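Local coordinates for L-isoleucine-4-hydroxylase (Bacillus thuringiensis, PDB 6LNH), which catalyses the iron(II)- and 2-oxoglutarate-dependent hydroxylation of L-isoleucine to (4S)-4-hydroxy-L-isoleucine and also oxidises several related aliphatic and sulfur-containing amino acids, at residues T130-K135 / V176-L181. Residues are numbered along the deposited sequence; the frame is centred on the assembly and turned at random.
Sequences TEFAFK and VVFLHL
An aromatic pair, Phe132 and Phe178, joins the C-terminal part of helix 120-134 to strand 176-184 of the large antiparallel sheet. The two rings form an offset edge-to-face stack: their planes stand at 88° and their centroids are 5.5 Å apart, with the edge of Phe178 turned toward the face of Phe132. The offset shows in the closest atoms, for Phe178 CZ lies 3.7 Å from Phe132 CD1 and 3.8 Å from Phe132 CB, near the root of the ring. Phe178 extends from the strand with CG anti to the carbonyl carbon (chi1 -74°), which directs the ring so that CZ, its far corner, meets Phe132. In the double-stranded beta-helix (jelly-roll) fold of the cupin clan, to which 2-oxoglutarate dioxygenases belong, the helix packs on the sheet face away from the metal: Phe178 points to the helix, whereas Val177 points to the other face, where it touches the iron ligand Asp172. The Phe178 side chain is about 12 Å from the bound iron. Both rings are buried, and no hydrogen bond links the two segments. Beyond the pair, Phe132 also packs on Lys22 and Val23 of helix 19-29, and His180 NE2 is hydrogen-bonded to Asp129 OD2 on the same helix as Phe132.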
loop_
_atom_site.group_PDB
_atom_site.type_symbol
_atom_site.label_atom_id
_atom_site.label_comp_id
_atom_site.label_asym_id
_atom_site.label_seq_id
_atom_site.Cartn_x
_atom_site.Cartn_y
_atom_site.Cartn_z
ATOM N N THR C 130 -28.669 15.302 -4.127
ATOM C CA THR C 130 -30.097 15.600 -4.116
ATOM C C THR C 130 -30.737 15.270 -5.457
ATOM O O THR C 130 -31.826 14.686 -5.507
ATOM C CB THR C 130 -30.320 17.067 -3.751
ATOM O OG1 THR C 130 -29.704 17.342 -2.487
ATOM C CG2 THR C 130 -31.798 17.365 -3.643
ATOM N N GLU C 131 -30.074 15.636 -6.556
ATOM C CA GLU C 131 -30.629 15.370 -7.877
ATOM C C GLU C 131 -30.686 13.874 -8.160
ATOM O O GLU C 131 -31.605 13.396 -8.834
ATOM C CB GLU C 131 -29.791 16.087 -8.938
ATOM C CG GLU C 131 -30.128 15.734 -10.380
ATOM C CD GLU C 131 -29.280 16.514 -11.373
ATOM O OE1 GLU C 131 -29.015 17.710 -11.120
ATOM O OE2 GLU C 131 -28.876 15.935 -12.405
ATOM N N PHE C 132 -29.720 13.116 -7.630
ATOM C CA PHE C 132 -29.755 11.663 -7.758
ATOM C C PHE C 132 -30.864 11.067 -6.902
ATOM O O PHE C 132 -31.605 10.190 -7.358
ATOM C CB PHE C 132 -28.384 11.086 -7.376
ATOM C CG PHE C 132 -28.264 9.578 -7.527
ATOM C CD1 PHE C 132 -29.030 8.699 -6.767
ATOM C CD2 PHE C 132 -27.354 9.043 -8.421
ATOM C CE1 PHE C 132 -28.905 7.335 -6.915
ATOM C CE2 PHE C 132 -27.219 7.675 -8.568
ATOM C CZ PHE C 132 -27.997 6.820 -7.813
ATOM N N ALA C 133 -31.000 11.537 -5.662
ATOM C CA ALA C 133 -32.016 10.983 -4.774
ATOM C C ALA C 133 -33.416 11.206 -5.331
ATOM O O ALA C 133 -34.256 10.300 -5.309
ATOM C CB ALA C 133 -31.885 11.595 -3.379
ATOM N N PHE C 134 -33.682 12.413 -5.837
ATOM C CA PHE C 134 -34.989 12.739 -6.399
ATOM C C PHE C 134 -35.330 11.950 -7.654
ATOM O O PHE C 134 -36.514 11.784 -7.959
ATOM C CB PHE C 134 -35.062 14.234 -6.686
ATOM C CG PHE C 134 -35.219 15.057 -5.455
ATOM C CD1 PHE C 134 -35.599 14.455 -4.269
ATOM C CD2 PHE C 134 -34.987 16.418 -5.469
ATOM C CE1 PHE C 134 -35.748 15.190 -3.126
ATOM C CE2 PHE C 134 -35.140 17.164 -4.318
ATOM C CZ PHE C 134 -35.518 16.546 -3.142
ATOM N N LYS C 135 -34.345 11.478 -8.408
ATOM C CA LYS C 135 -34.656 10.703 -9.602
ATOM C C LYS C 135 -34.791 9.212 -9.322
ATOM O O LYS C 135 -34.968 8.434 -10.266
ATOM C CB LYS C 135 -33.619 10.975 -10.697
ATOM C CG LYS C 135 -33.617 12.455 -11.087
ATOM C CD LYS C 135 -32.411 12.891 -11.899
ATOM C CE LYS C 135 -32.829 13.835 -13.025
ATOM N NZ LYS C 135 -33.864 13.236 -13.917
ATOM N N VAL C 176 -31.944 6.585 1.572
ATOM C CA VAL C 176 -30.848 6.835 0.640
ATOM C C VAL C 176 -29.735 7.559 1.385
ATOM O O VAL C 176 -29.971 8.608 1.994
ATOM C CB VAL C 176 -31.294 7.658 -0.585
ATOM C CG1 VAL C 176 -30.125 7.855 -1.544
ATOM C CG2 VAL C 176 -32.457 6.988 -1.301
ATOM N N VAL C 177 -28.525 7.002 1.328
ATOM C CA VAL C 177 -27.362 7.552 2.015
ATOM C C VAL C 177 -26.200 7.619 1.033
ATOM O O VAL C 177 -25.915 6.639 0.337
ATOM C CB VAL C 177 -26.983 6.710 3.250
ATOM C CG1 VAL C 177 -25.605 7.100 3.771
ATOM C CG2 VAL C 177 -28.032 6.863 4.339
ATOM N N PHE C 178 -25.532 8.770 0.982
ATOM C CA PHE C 178 -24.329 8.958 0.178
ATOM C C PHE C 178 -23.114 8.982 1.100
ATOM O O PHE C 178 -23.058 9.790 2.034
ATOM C CB PHE C 178 -24.402 10.253 -0.632
ATOM C CG PHE C 178 -25.336 10.190 -1.808
ATOM C CD1 PHE C 178 -26.708 10.241 -1.632
ATOM C CD2 PHE C 178 -24.834 10.100 -3.096
ATOM C CE1 PHE C 178 -27.564 10.188 -2.720
ATOM C CE2 PHE C 178 -25.684 10.046 -4.186
ATOM C CZ PHE C 178 -27.051 10.088 -3.997
ATOM N N LEU C 179 -22.148 8.104 0.835
ATOM C CA LEU C 179 -20.878 8.063 1.555
ATOM C C LEU C 179 -19.792 8.632 0.646
ATOM O O LEU C 179 -19.461 8.032 -0.382
ATOM C CB LEU C 179 -20.556 6.630 1.983
ATOM C CG LEU C 179 -19.234 6.356 2.701
ATOM C CD1 LEU C 179 -19.136 7.201 3.937
ATOM C CD2 LEU C 179 -19.115 4.885 3.062
ATOM N N HIS C 180 -19.239 9.784 1.020
ATOM C CA HIS C 180 -18.152 10.419 0.283
ATOM C C HIS C 180 -16.887 10.372 1.129
ATOM O O HIS C 180 -16.849 10.941 2.225
ATOM C CB HIS C 180 -18.495 11.865 -0.082
ATOM C CG HIS C 180 -19.825 12.023 -0.749
ATOM N ND1 HIS C 180 -20.022 11.765 -2.088
ATOM C CD2 HIS C 180 -21.024 12.418 -0.261
ATOM C CE1 HIS C 180 -21.287 11.991 -2.397
ATOM N NE2 HIS C 180 -21.916 12.389 -1.306
ATOM N N LEU C 181 -15.857 9.699 0.623
ATOM C CA LEU C 181 -14.547 9.756 1.257
ATOM C C LEU C 181 -13.933 11.137 1.063
ATOM O O LEU C 181 -13.852 11.640 -0.061
ATOM C CB LEU C 181 -13.631 8.678 0.680
ATOM C CG LEU C 181 -12.217 8.598 1.255
ATOM C CD1 LEU C 181 -12.250 8.306 2.748
ATOM C CD2 LEU C 181 -11.409 7.545 0.517
#